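Cysteine synthase (Helicobacter pylori, PDB 6AHI) catalyses the formation of L-cysteine and acetate from O-acetyl-L-serine and hydrogen sulfide with pyridoxal 5'-phosphate as cofactor, and also has cystathionine beta-synthase activity. Local coordinates at residues Y24-N29 with K277-L282; K35-N40 with L289-D294; T67-P72 with H88-I93; G208-G213 with E227-F232. All coordinates share one frame; numbering follows the deposited sequence.

Interaction 1 (Y24-N29 with K277-L282)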
loop_
_atom_site.group_PDB
_atom_site.type_symbol
_atom_site.label_atom_id
_atom_site.label_comp_id
_atom_site.label_asym_id
_atom_site.label_seq_id
_atom_site.Cartn_x
_atom_site.Cartn_y
_atom_site.Cartn_z
ATOM N N TYR A 24 -13.907 12.443 -15.923
ATOM C CA TYR A 24 -13.211 12.289 -17.202
ATOM C C TYR A 24 -14.235 12.329 -18.336
ATOM O O TYR A 24 -15.395 12.083 -18.082
ATOM C CB TYR A 24 -12.470 10.943 -17.256
ATOM C CG TYR A 24 -11.270 10.908 -16.350
ATOM C CD1 TYR A 24 -10.074 11.511 -16.728
ATOM C CD2 TYR A 24 -11.353 10.332 -15.090
ATOM C CE1 TYR A 24 -8.984 11.520 -15.877
ATOM C CE2 TYR A 24 -10.275 10.351 -14.224
ATOM C CZ TYR A 24 -9.091 10.939 -14.624
ATOM O OH TYR A 24 -8.036 10.988 -13.764
ATOM N N PRO A 25 -13.838 12.594 -19.604
ATOM C CA PRO A 25 -14.770 12.547 -20.749
ATOM C C PRO A 25 -15.384 11.168 -21.052
ATOM O O PRO A 25 -15.090 10.525 -22.013
ATOM C CB PRO A 25 -13.914 13.050 -21.925
ATOM C CG PRO A 25 -12.475 12.717 -21.498
ATOM C CD PRO A 25 -12.475 13.014 -20.002
ATOM N N ILE A 26 -16.333 10.764 -20.216
ATOM C CA ILE A 26 -17.053 9.495 -20.310
ATOM C C ILE A 26 -18.486 9.859 -20.698
ATOM O O ILE A 26 -19.018 10.800 -20.144
ATOM C CB ILE A 26 -16.933 8.792 -18.949
ATOM C CG1 ILE A 26 -15.480 8.403 -18.669
ATOM C CG2 ILE A 26 -17.852 7.592 -18.829
ATOM C CD1 ILE A 26 -15.178 8.066 -17.219
ATOM N N PRO A 27 -19.146 9.223 -21.695
ATOM C CA PRO A 27 -20.506 9.627 -22.057
ATOM C C PRO A 27 -21.471 9.662 -20.870
ATOM O O PRO A 27 -21.278 8.982 -19.886
ATOM C CB PRO A 27 -20.946 8.579 -23.091
ATOM C CG PRO A 27 -19.623 8.115 -23.711
ATOM C CD PRO A 27 -18.636 8.154 -22.555
ATOM N N LEU A 28 -22.511 10.479 -21.017
ATOM C CA LEU A 28 -23.630 10.548 -20.122
ATOM C C LEU A 28 -24.127 9.134 -19.779
ATOM O O LEU A 28 -24.305 8.306 -20.674
ATOM C CB LEU A 28 -24.731 11.380 -20.792
ATOM C CG LEU A 28 -25.922 11.699 -19.884
ATOM C CD1 LEU A 28 -25.481 12.486 -18.654
ATOM C CD2 LEU A 28 -26.997 12.466 -20.642
ATOM N N ASN A 29 -24.238 8.866 -18.473
ATOM C CA ASN A 29 -24.807 7.659 -17.871
ATOM C C ASN A 29 -23.878 6.454 -18.023
ATOM O O ASN A 29 -24.232 5.370 -17.592
ATOM C CB ASN A 29 -26.181 7.330 -18.455
ATOM C CG ASN A 29 -27.208 8.382 -18.089
ATOM O OD1 ASN A 29 -27.146 8.923 -16.990
ATOM N ND2 ASN A 29 -28.113 8.678 -19.008
ATOM N N LYS A 277 -10.981 5.240 -23.825
ATOM C CA LYS A 277 -11.212 5.102 -25.268
ATOM C C LYS A 277 -12.375 4.161 -25.567
ATOM O O LYS A 277 -13.253 4.478 -26.410
ATOM C CB LYS A 277 -9.926 4.651 -25.966
ATOM C CG LYS A 277 -8.865 5.743 -26.005
ATOM C CD LYS A 277 -7.599 5.313 -26.702
ATOM C CE LYS A 277 -6.491 6.285 -26.433
ATOM N NZ LYS A 277 -5.266 5.879 -27.154
ATOM N N GLU A 278 -12.451 3.051 -24.832
ATOM C CA GLU A 278 -13.547 2.129 -24.994
ATOM C C GLU A 278 -14.875 2.803 -24.567
ATOM O O GLU A 278 -15.869 2.709 -25.309
ATOM C CB GLU A 278 -13.232 0.809 -24.290
ATOM C CG GLU A 278 -14.389 -0.186 -24.252
ATOM C CD GLU A 278 -14.728 -0.938 -25.539
ATOM O OE1 GLU A 278 -14.244 -0.544 -26.613
ATOM O OE2 GLU A 278 -15.529 -1.907 -25.464
ATOM N N ALA A 279 -14.920 3.448 -23.397
ATOM C CA ALA A 279 -16.175 4.101 -22.949
ATOM C C ALA A 279 -16.640 5.132 -23.993
ATOM O O ALA A 279 -17.835 5.237 -24.274
ATOM C CB ALA A 279 -16.020 4.767 -21.604
ATOM N N GLN A 280 -15.675 5.842 -24.598
ATOM C CA GLN A 280 -15.985 6.922 -25.520
ATOM C C GLN A 280 -16.571 6.386 -26.828
ATOM O O GLN A 280 -17.234 7.147 -27.510
ATOM C CB GLN A 280 -14.753 7.794 -25.770
ATOM C CG GLN A 280 -14.514 8.776 -24.631
ATOM C CD GLN A 280 -13.184 9.483 -24.733
ATOM O OE1 GLN A 280 -12.364 9.170 -25.586
ATOM N NE2 GLN A 280 -12.978 10.474 -23.877
ATOM N N ARG A 281 -16.334 5.113 -27.172
ATOM C CA ARG A 281 -16.826 4.558 -28.423
ATOM C C ARG A 281 -18.136 3.789 -28.197
ATOM O O ARG A 281 -18.717 3.340 -29.147
ATOM C CB ARG A 281 -15.773 3.678 -29.114
ATOM C CG ARG A 281 -15.529 2.308 -28.483
ATOM C CD ARG A 281 -14.637 1.364 -29.278
ATOM N NE ARG A 281 -13.301 1.897 -29.522
ATOM C CZ ARG A 281 -12.201 1.633 -28.808
ATOM N NH1 ARG A 281 -12.179 0.665 -27.901
ATOM N NH2 ARG A 281 -11.113 2.349 -29.014
ATOM N N LEU A 282 -18.612 3.658 -26.957
ATOM C CA LEU A 282 -19.824 2.861 -26.671
ATOM C C LEU A 282 -21.020 3.773 -26.412
ATOM O O LEU A 282 -20.839 4.933 -26.036
ATOM C CB LEU A 282 -19.544 1.974 -25.459
ATOM C CG LEU A 282 -18.541 0.843 -25.660
ATOM C CD1 LEU A 282 -18.260 0.170 -24.326
ATOM C CD2 LEU A 282 -19.040 -0.180 -26.669
#
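Ala279 is the first residue of 277-282 to meet the loop 24-29. Its methyl points at the loop, and Ala279 CB lies 4.4 Å from Ile26 CG2. The carbonyl comes closer: Ala279 O is 3.4 Å from Pro27 CG. The same oxygen accepts the backbone N-H of Leu282, so the proline ring packs on a carbonyl that is already bonded. Gln280 follows and makes the polar link. Its CG is turned opposite the carbonyl carbon (chi1 -79°), and the chain runs extended from there to Pro25. Gln280 NE2 donates to Pro25 O at 2.8 Å, with an N-H...O angle of 161°. The donor lies in the carbonyl plane on a lone pair, and the oxygen lies almost in the amide plane. Pro25 CG is 3.3 Å from the same NE2. Pro25 is the centre of an inverse gamma turn. The loop connects antiparallel neighbours of the mixed sheet, strands 16-19 and 31-36, and here it packs on helix 266-281. Arg281 turns away from the loop; Arg281 NH1 forms a salt bridge with Glu278 OE1 at 2.7 Å, and its NH2 pairs with Glu242. At Leu282 the carbonyl faces the loop, with Leu282 O 4.1 Å from Pro27 CG.

Interaction 2 (K35-N40 with L289-D294); sequences KLEHLN and LTIFPD
Lys35 and Ile291 pair in parallel register on neighbouring strands, 31-36 and 287-292, of the mixed sheet of this PLP-dependent enzyme. Lys35 N donates to Thr290 O at 2.9 Å, and Phe292 N donates to Lys35 O at 3.0 Å. The bonding weakens beyond this point, where 37-39 forms a short 3-10 segment. Glu37 begins that segment, and its side chain can be followed outward. Glu37 CB lies 3.5 Å from Phe292 O. Its CG stands opposite the carbonyl carbon (chi1 -73°) and meets Ile291, with Glu37 CG 3.9 Å from Ile291 CG2. A bend at chi2 (-62°) then leads the carboxylate away from strand 287-292. Glu37 OE1 takes a hydrogen bond from Asn40 ND2 at 2.8 Å, approached from above the carboxylate plane, and forms a salt bridge with Arg48. Glu37 OE2 bonds to Thr14 OG1. The acid is thus held at both oxygens. In the loop that follows strand 287-292, Asp294 OD2 bonds to Asn76, a probable cofactor-binding residue, and to Tyr299. The side chains of Leu36 and Phe292 lie side by side and point the same way, with Leu36 CD2 3.7 Å from Phe292 CD2.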
loop_
_atom_site.group_PDB
_atom_site.type_symbol
_atom_site.label_atom_id
_atom_site.label_comp_id
_atom_site.label_asym_id
_atom_site.label_seq_id
_atom_site.Cartn_x
_atom_site.Cartn_y
_atom_site.Cartn_z
ATOM N N LYS A 35 -11.211 -2.101 -10.721
ATOM C CA LYS A 35 -10.916 -2.956 -9.615
ATOM C C LYS A 35 -9.518 -2.622 -9.091
ATOM O O LYS A 35 -8.557 -2.675 -9.842
ATOM C CB LYS A 35 -11.096 -4.392 -10.096
ATOM C CG LYS A 35 -10.927 -5.425 -9.015
ATOM C CD LYS A 35 -12.037 -5.450 -8.044
ATOM C CE LYS A 35 -12.111 -6.797 -7.364
ATOM N NZ LYS A 35 -12.826 -6.696 -6.085
ATOM N N LEU A 36 -9.434 -2.242 -7.808
ATOM C CA LEU A 36 -8.229 -1.697 -7.206
ATOM C C LEU A 36 -7.370 -2.810 -6.570
ATOM O O LEU A 36 -7.244 -2.886 -5.333
ATOM C CB LEU A 36 -8.622 -0.652 -6.155
ATOM C CG LEU A 36 -9.471 0.506 -6.670
ATOM C CD1 LEU A 36 -9.612 1.563 -5.586
ATOM C CD2 LEU A 36 -8.858 1.080 -7.941
ATOM N N GLU A 37 -6.684 -3.554 -7.428
ATOM C CA GLU A 37 -5.888 -4.700 -7.040
ATOM C C GLU A 37 -4.563 -4.277 -6.421
ATOM O O GLU A 37 -3.912 -5.075 -5.796
ATOM C CB GLU A 37 -5.676 -5.578 -8.258
ATOM C CG GLU A 37 -6.952 -6.300 -8.619
ATOM C CD GLU A 37 -7.416 -7.239 -7.514
ATOM O OE1 GLU A 37 -6.605 -8.135 -7.118
ATOM O OE2 GLU A 37 -8.561 -7.060 -6.990
ATOM N N HIS A 38 -4.207 -3.006 -6.572
ATOM C CA HIS A 38 -3.009 -2.459 -5.952
ATOM C C HIS A 38 -3.148 -2.413 -4.424
ATOM O O HIS A 38 -2.110 -2.273 -3.740
ATOM C CB HIS A 38 -2.664 -1.095 -6.553
ATOM C CG HIS A 38 -3.572 0.029 -6.161
ATOM N ND1 HIS A 38 -4.913 0.056 -6.495
ATOM C CD2 HIS A 38 -3.317 1.170 -5.492
ATOM C CE1 HIS A 38 -5.440 1.179 -6.035
ATOM N NE2 HIS A 38 -4.476 1.887 -5.431
ATOM N N LEU A 39 -4.384 -2.516 -3.896
ATOM C CA LEU A 39 -4.587 -2.447 -2.475
ATOM C C LEU A 39 -4.469 -3.831 -1.820
ATOM O O LEU A 39 -4.626 -3.930 -0.630
ATOM C CB LEU A 39 -5.935 -1.793 -2.163
ATOM C CG LEU A 39 -6.101 -0.387 -2.742
ATOM C CD1 LEU A 39 -7.485 0.179 -2.476
ATOM C CD2 LEU A 39 -5.047 0.553 -2.188
ATOM N N ASN A 40 -4.131 -4.879 -2.581
ATOM C CA ASN A 40 -3.730 -6.153 -1.985
ATOM C C ASN A 40 -2.491 -5.953 -1.103
ATOM O O ASN A 40 -1.677 -5.059 -1.337
ATOM C CB ASN A 40 -3.423 -7.193 -3.062
ATOM C CG ASN A 40 -4.691 -7.776 -3.650
ATOM O OD1 ASN A 40 -5.464 -8.402 -2.938
ATOM N ND2 ASN A 40 -4.902 -7.591 -4.945
ATOM N N LEU A 289 -15.450 -2.238 -17.321
ATOM C CA LEU A 289 -14.650 -2.712 -16.202
ATOM C C LEU A 289 -13.175 -2.728 -16.605
ATOM O O LEU A 289 -12.851 -3.231 -17.708
ATOM C CB LEU A 289 -15.095 -4.120 -15.844
ATOM C CG LEU A 289 -14.202 -4.914 -14.898
ATOM C CD1 LEU A 289 -14.148 -4.308 -13.501
ATOM C CD2 LEU A 289 -14.687 -6.347 -14.845
ATOM N N THR A 290 -12.304 -2.245 -15.714
ATOM C CA THR A 290 -10.844 -2.417 -15.879
ATOM C C THR A 290 -10.226 -2.857 -14.534
ATOM O O THR A 290 -10.875 -2.929 -13.525
ATOM C CB THR A 290 -10.226 -1.169 -16.526
ATOM O OG1 THR A 290 -8.871 -1.423 -16.925
ATOM C CG2 THR A 290 -10.235 0.016 -15.593
ATOM N N ILE A 291 -8.927 -3.146 -14.559
ATOM C CA ILE A 291 -8.172 -3.571 -13.412
ATOM C C ILE A 291 -6.948 -2.667 -13.320
ATOM O O ILE A 291 -6.250 -2.487 -14.331
ATOM C CB ILE A 291 -7.755 -5.055 -13.526
ATOM C CG1 ILE A 291 -8.975 -5.977 -13.566
ATOM C CG2 ILE A 291 -6.809 -5.448 -12.396
ATOM C CD1 ILE A 291 -8.669 -7.260 -14.248
ATOM N N PHE A 292 -6.688 -2.151 -12.121
ATOM C CA PHE A 292 -5.468 -1.438 -11.791
ATOM C C PHE A 292 -4.521 -2.395 -11.082
ATOM O O PHE A 292 -4.716 -2.681 -9.905
ATOM C CB PHE A 292 -5.766 -0.221 -10.910
ATOM C CG PHE A 292 -6.498 0.900 -11.594
ATOM C CD1 PHE A 292 -6.778 0.853 -12.944
ATOM C CD2 PHE A 292 -6.905 2.017 -10.881
ATOM C CE1 PHE A 292 -7.430 1.893 -13.576
ATOM C CE2 PHE A 292 -7.581 3.054 -11.506
ATOM C CZ PHE A 292 -7.828 3.004 -12.857
ATOM N N PRO A 293 -3.491 -2.933 -11.763
ATOM C CA PRO A 293 -2.714 -4.041 -11.202
ATOM C C PRO A 293 -1.819 -3.789 -9.975
ATOM O O PRO A 293 -1.747 -4.660 -9.136
ATOM C CB PRO A 293 -1.881 -4.539 -12.396
ATOM C CG PRO A 293 -2.642 -4.080 -13.603
ATOM C CD PRO A 293 -3.187 -2.730 -13.184
ATOM N N ASP A 294 -1.150 -2.638 -9.857
ATOM C CA ASP A 294 -0.149 -2.493 -8.796
ATOM C C ASP A 294 0.021 -1.032 -8.376
ATOM O O ASP A 294 -0.476 -0.134 -9.020
ATOM C CB ASP A 294 1.157 -3.181 -9.207
ATOM C CG ASP A 294 2.151 -2.385 -10.036
ATOM O OD1 ASP A 294 1.731 -1.436 -10.740
ATOM O OD2 ASP A 294 3.363 -2.792 -10.032
#

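Interaction 3 (T67-P72 with H88-I93); sequences TTIIEP and HHLKTI
Ile69 O takes the backbone N-H of Ile93 at 2.7 Å, the shortest direct polar bond between the two segments. A CA-H...O contact adds to it: Thr92 CA lies 3.2 Å from Ile69 O. The two strands belong to one beta-alpha-beta unit, made of strand 68-72, helix 76-85 and strand 91-97. Pieces 68-72 and 91-93 run parallel, their axes 20° apart. Ile69 N donates to Lys91 O at 3.0 Å, and Glu71 N donates to Ile93 O at 3.1 Å. The helix ends in a Schellman motif with His89, at positive phi, as its C-prime residue. Leu90, between this cap and the second strand, sends its CD2 towards Thr67 O. A water bridges the two segments: it donates to Thr67 O and accepts from Lys91 N. On one face of the sheet Thr92 CG2 sits 4.0 Å from Ile69 CB, and helix 76-85 packs there through Ala85 against Thr92. On the other face Ile70 packs on Leu134 of helix 123-137. The side chain of Glu71 leads away from the pairing, and both its carboxylate oxygens accept backbone N-H groups, from Leu145 and Gln146. On the face of Ile70, Thr68 CG2 stands opposite its own backbone N, which brings it to Ile93 CD1 at 3.6 Å.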
loop_
_atom_site.group_PDB
_atom_site.type_symbol
_atom_site.label_atom_id
_atom_site.label_comp_id
_atom_site.label_asym_id
_atom_site.label_seq_id
_atom_site.Cartn_x
_atom_site.Cartn_y
_atom_site.Cartn_z
ATOM N N THR A 67 8.834 -28.553 -0.245
ATOM C CA THR A 67 8.989 -28.086 -1.622
ATOM C C THR A 67 9.663 -26.706 -1.607
ATOM O O THR A 67 9.334 -25.852 -0.760
ATOM C CB THR A 67 7.618 -27.970 -2.294
ATOM O OG1 THR A 67 7.050 -29.274 -2.353
ATOM C CG2 THR A 67 7.677 -27.384 -3.687
ATOM N N THR A 68 10.577 -26.478 -2.557
ATOM C CA THR A 68 11.086 -25.142 -2.847
ATOM C C THR A 68 10.392 -24.608 -4.105
ATOM O O THR A 68 10.427 -25.277 -5.160
ATOM C CB THR A 68 12.597 -25.114 -3.094
ATOM O OG1 THR A 68 13.283 -25.528 -1.921
ATOM C CG2 THR A 68 13.092 -23.733 -3.457
ATOM N N ILE A 69 9.808 -23.408 -3.997
ATOM C CA ILE A 69 9.207 -22.721 -5.145
ATOM C C ILE A 69 10.302 -21.957 -5.889
ATOM O O ILE A 69 11.000 -21.155 -5.259
ATOM C CB ILE A 69 8.115 -21.718 -4.726
ATOM C CG1 ILE A 69 7.064 -22.320 -3.788
ATOM C CG2 ILE A 69 7.490 -21.106 -5.975
ATOM C CD1 ILE A 69 6.496 -23.623 -4.285
ATOM N N ILE A 70 10.395 -22.175 -7.210
ATOM C CA ILE A 70 11.285 -21.435 -8.103
ATOM C C ILE A 70 10.446 -20.765 -9.200
ATOM O O ILE A 70 9.657 -21.428 -9.831
ATOM C CB ILE A 70 12.323 -22.383 -8.725
ATOM C CG1 ILE A 70 12.961 -23.316 -7.687
ATOM C CG2 ILE A 70 13.367 -21.598 -9.507
ATOM C CD1 ILE A 70 13.997 -24.238 -8.247
ATOM N N GLU A 71 10.666 -19.472 -9.463
ATOM C CA GLU A 71 9.961 -18.768 -10.541
ATOM C C GLU A 71 10.840 -17.662 -11.121
ATOM O O GLU A 71 11.431 -16.888 -10.375
ATOM C CB GLU A 71 8.628 -18.219 -10.026
ATOM C CG GLU A 71 7.734 -17.608 -11.090
ATOM C CD GLU A 71 7.245 -18.519 -12.211
ATOM O OE1 GLU A 71 7.794 -19.657 -12.368
ATOM O OE2 GLU A 71 6.313 -18.082 -12.949
ATOM N N PRO A 72 10.954 -17.532 -12.471
ATOM C CA PRO A 72 11.474 -16.307 -13.084
ATOM C C PRO A 72 10.398 -15.211 -13.036
ATOM O O PRO A 72 9.234 -15.491 -13.287
ATOM C CB PRO A 72 11.776 -16.747 -14.525
ATOM C CG PRO A 72 10.694 -17.772 -14.792
ATOM C CD PRO A 72 10.571 -18.533 -13.481
ATOM N N HIS A 88 2.972 -21.192 5.204
ATOM C CA HIS A 88 3.321 -22.626 5.217
ATOM C C HIS A 88 4.837 -22.833 5.288
ATOM O O HIS A 88 5.295 -23.941 5.067
ATOM C CB HIS A 88 2.725 -23.366 4.009
ATOM C CG HIS A 88 1.308 -22.999 3.713
ATOM N ND1 HIS A 88 0.982 -21.964 2.848
ATOM C CD2 HIS A 88 0.137 -23.474 4.198
ATOM C CE1 HIS A 88 -0.336 -21.838 2.780
ATOM N NE2 HIS A 88 -0.875 -22.750 3.613
ATOM N N HIS A 89 5.597 -21.780 5.609
ATOM C CA HIS A 89 7.047 -21.840 5.816
ATOM C C HIS A 89 7.762 -22.429 4.581
ATOM O O HIS A 89 8.740 -23.128 4.731
ATOM C CB HIS A 89 7.382 -22.638 7.098
ATOM C CG HIS A 89 6.892 -22.027 8.372
ATOM N ND1 HIS A 89 7.707 -21.282 9.190
ATOM C CD2 HIS A 89 5.681 -22.048 8.979
ATOM C CE1 HIS A 89 7.019 -20.841 10.234
ATOM N NE2 HIS A 89 5.771 -21.296 10.125
ATOM N N LEU A 90 7.287 -22.140 3.367
ATOM C CA LEU A 90 7.938 -22.622 2.145
ATOM C C LEU A 90 9.104 -21.695 1.774
ATOM O O LEU A 90 8.969 -20.479 1.775
ATOM C CB LEU A 90 6.930 -22.652 0.994
ATOM C CG LEU A 90 5.751 -23.609 1.140
ATOM C CD1 LEU A 90 4.840 -23.528 -0.087
ATOM C CD2 LEU A 90 6.233 -25.032 1.360
ATOM N N LYS A 91 10.220 -22.288 1.347
ATOM C CA LYS A 91 11.333 -21.539 0.721
ATOM C C LYS A 91 10.991 -21.215 -0.744
ATOM O O LYS A 91 10.324 -21.992 -1.438
ATOM C CB LYS A 91 12.649 -22.325 0.810
ATOM C CG LYS A 91 13.255 -22.430 2.202
ATOM C CD LYS A 91 13.488 -21.086 2.866
ATOM C CE LYS A 91 14.180 -21.223 4.198
ATOM N NZ LYS A 91 14.203 -19.949 4.946
ATOM N N THR A 92 11.492 -20.062 -1.200
ATOM C CA THR A 92 11.271 -19.537 -2.546
ATOM C C THR A 92 12.602 -19.058 -3.145
ATOM O O THR A 92 13.443 -18.512 -2.442
ATOM C CB THR A 92 10.257 -18.386 -2.538
ATOM O OG1 THR A 92 10.755 -17.357 -1.677
ATOM C CG2 THR A 92 8.883 -18.809 -2.069
ATOM N N ILE A 93 12.759 -19.252 -4.462
ATOM C CA ILE A 93 13.888 -18.721 -5.232
ATOM C C ILE A 93 13.313 -17.975 -6.440
ATOM O O ILE A 93 12.519 -18.537 -7.182
ATOM C CB ILE A 93 14.870 -19.844 -5.665
ATOM C CG1 ILE A 93 15.373 -20.674 -4.486
ATOM C CG2 ILE A 93 16.029 -19.258 -6.440
ATOM C CD1 ILE A 93 15.885 -22.043 -4.869
HETATM O O HOH W 1 10.390 -25.120 1.410
#

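Interaction 4 (G208-G213 with E227-F232)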
loop_
_atom_site.group_PDB
_atom_site.type_symbol
_atom_site.label_atom_id
_atom_site.label_comp_id
_atom_site.label_asym_id
_atom_site.label_seq_id
_atom_site.Cartn_x
_atom_site.Cartn_y
_atom_site.Cartn_z
ATOM N N GLY A 208 5.291 -0.761 -28.825
ATOM C CA GLY A 208 6.414 -1.676 -28.879
ATOM C C GLY A 208 6.046 -3.102 -28.507
ATOM O O GLY A 208 6.913 -3.981 -28.490
ATOM N N SER A 209 4.762 -3.338 -28.206
ATOM C CA SER A 209 4.183 -4.677 -28.100
ATOM C C SER A 209 3.573 -5.039 -29.470
ATOM O O SER A 209 3.288 -4.145 -30.253
ATOM C CB SER A 209 3.161 -4.673 -26.967
ATOM O OG SER A 209 2.678 -5.966 -26.658
ATOM N N ILE A 210 3.307 -6.319 -29.747
ATOM C CA ILE A 210 3.027 -6.766 -31.157
ATOM C C ILE A 210 1.548 -7.107 -31.439
ATOM O O ILE A 210 1.229 -7.458 -32.558
ATOM C CB ILE A 210 3.943 -7.954 -31.539
ATOM C CG1 ILE A 210 3.836 -9.120 -30.544
ATOM C CG2 ILE A 210 5.374 -7.477 -31.717
ATOM C CD1 ILE A 210 2.491 -9.812 -30.535
ATOM N N LEU A 211 0.634 -6.990 -30.461
ATOM C CA LEU A 211 -0.718 -7.601 -30.617
ATOM C C LEU A 211 -1.511 -6.926 -31.746
ATOM O O LEU A 211 -2.304 -7.594 -32.413
ATOM C CB LEU A 211 -1.470 -7.560 -29.282
ATOM C CG LEU A 211 -0.966 -8.549 -28.218
ATOM C CD1 LEU A 211 -1.587 -8.286 -26.854
ATOM C CD2 LEU A 211 -1.220 -9.983 -28.635
ATOM N N ASN A 212 -1.287 -5.626 -31.990
ATOM C CA ASN A 212 -1.919 -4.911 -33.132
ATOM C C ASN A 212 -1.005 -4.886 -34.364
ATOM O O ASN A 212 -1.205 -4.057 -35.253
ATOM C CB ASN A 212 -2.341 -3.487 -32.762
ATOM C CG ASN A 212 -3.742 -3.455 -32.197
ATOM O OD1 ASN A 212 -4.565 -4.258 -32.619
ATOM N ND2 ASN A 212 -4.013 -2.550 -31.256
ATOM N N GLY A 213 -0.006 -5.780 -34.423
ATOM C CA GLY A 213 0.803 -5.954 -35.641
ATOM C C GLY A 213 1.989 -5.004 -35.704
ATOM O O GLY A 213 2.784 -5.102 -36.597
ATOM N N GLU A 227 6.046 -9.642 -26.707
ATOM C CA GLU A 227 6.888 -9.717 -27.912
ATOM C C GLU A 227 6.415 -10.853 -28.838
ATOM O O GLU A 227 6.996 -11.036 -29.919
ATOM C CB GLU A 227 8.354 -9.901 -27.522
ATOM C CG GLU A 227 8.845 -8.837 -26.553
ATOM C CD GLU A 227 10.349 -8.785 -26.321
ATOM O OE1 GLU A 227 11.105 -8.772 -27.322
ATOM O OE2 GLU A 227 10.767 -8.754 -25.133
ATOM N N PHE A 228 5.373 -11.585 -28.421
ATOM C CA PHE A 228 4.754 -12.707 -29.112
ATOM C C PHE A 228 3.352 -12.949 -28.530
ATOM O O PHE A 228 3.017 -12.429 -27.459
ATOM C CB PHE A 228 5.620 -13.974 -28.974
ATOM C CG PHE A 228 6.007 -14.341 -27.559
ATOM C CD1 PHE A 228 5.062 -14.824 -26.665
ATOM C CD2 PHE A 228 7.322 -14.241 -27.138
ATOM C CE1 PHE A 228 5.423 -15.181 -25.376
ATOM C CE2 PHE A 228 7.677 -14.584 -25.840
ATOM C CZ PHE A 228 6.726 -15.047 -24.961
ATOM N N ILE A 229 2.555 -13.774 -29.218
ATOM C CA ILE A 229 1.164 -14.106 -28.795
ATOM C C ILE A 229 1.219 -14.968 -27.534
ATOM O O ILE A 229 1.874 -16.002 -27.523
ATOM C CB ILE A 229 0.381 -14.838 -29.910
ATOM C CG1 ILE A 229 0.321 -14.063 -31.231
ATOM C CG2 ILE A 229 -1.010 -15.200 -29.405
ATOM C CD1 ILE A 229 -0.311 -12.674 -31.144
ATOM N N PRO A 230 0.566 -14.561 -26.421
ATOM C CA PRO A 230 0.352 -15.444 -25.268
ATOM C C PRO A 230 -0.410 -16.708 -25.644
ATOM O O PRO A 230 -1.295 -16.668 -26.497
ATOM C CB PRO A 230 -0.517 -14.610 -24.315
ATOM C CG PRO A 230 -0.170 -13.198 -24.692
ATOM C CD PRO A 230 0.001 -13.221 -26.201
ATOM N N PRO A 231 -0.109 -17.869 -25.021
ATOM C CA PRO A 231 -0.820 -19.111 -25.324
ATOM C C PRO A 231 -2.197 -19.245 -24.639
ATOM O O PRO A 231 -2.784 -20.318 -24.645
ATOM C CB PRO A 231 0.190 -20.156 -24.809
ATOM C CG PRO A 231 0.786 -19.507 -23.586
ATOM C CD PRO A 231 0.934 -18.058 -23.997
ATOM N N PHE A 232 -2.729 -18.167 -24.070
ATOM C CA PHE A 232 -3.938 -18.296 -23.206
ATOM C C PHE A 232 -5.217 -17.873 -23.927
ATOM O O PHE A 232 -6.281 -18.017 -23.360
ATOM C CB PHE A 232 -3.801 -17.487 -21.915
ATOM C CG PHE A 232 -2.669 -17.940 -21.033
ATOM C CD1 PHE A 232 -2.530 -19.276 -20.688
ATOM C CD2 PHE A 232 -1.721 -17.036 -20.573
ATOM C CE1 PHE A 232 -1.476 -19.692 -19.885
ATOM C CE2 PHE A 232 -0.668 -17.451 -19.768
ATOM C CZ PHE A 232 -0.550 -18.781 -19.421
#
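Ile210 pushes its side chain against the main chain at Glu227 and Phe228. It starts a type I beta turn, Ile210 to Gly213, closed by Gly213 N donating to Ile210 O at 2.8 Å. Both segments belong to the long connection between strands 200-206 and 240-244. They meet at the protein surface by van der Waals packing, of side chains on side chains and on the peptide backbone. The main bump is the CG1-CD1 branch of Ile210. With chi1 at 55°, CG1 sits between the backbone N and the carbonyl carbon, which puts it on the peptide between Glu227 and Phe228. Ile210 CG1 is 3.5 Å from Glu227 C. The tip goes further along the backbone, with Ile210 CD1 3.8 Å from Phe228 C. The side chains of Glu227 and Phe228 start away from the turn, so their main chain forms the surface that Ile210 meets. A second bump comes from segment 227-232: the CD1 methyl of Ile229 rests in the shallow dip between the ends of Ile210 and Leu211. Ile229 CD1 lies 4.1 Å from Ile210 CD1. Glu205 holds the turn by accepting from Leu211 N, and Ser209 OG bonds to both Glu205 and Val226. Leu211 CD2 meets two groups, 3.8 Å from Ile229 CD1 and 4.2 Å from Pro230 CD.

Interaction 2 lies closest to the middle of the subunit, about 8 Å from its centre, and nearest the probable cofactor site. The side chain of Asp294 is about 3 Å from that of Asn76, and that of Ile291 about 4 Å from that of Thr184. Interaction 1 is its neighbour along the chain, since helix 266-281 leads into strand 287-292; their centres are 20 Å apart. Interaction 3 belongs to the other, parallel sheet, its centre 44 Å from that of interaction 1. Interaction 4 lies at the surface but near the probable site: the side chain of Pro230 is about 5 Å from Gly182 (nearest atoms). Its nearest atoms to interaction 3 are about 9 Å away.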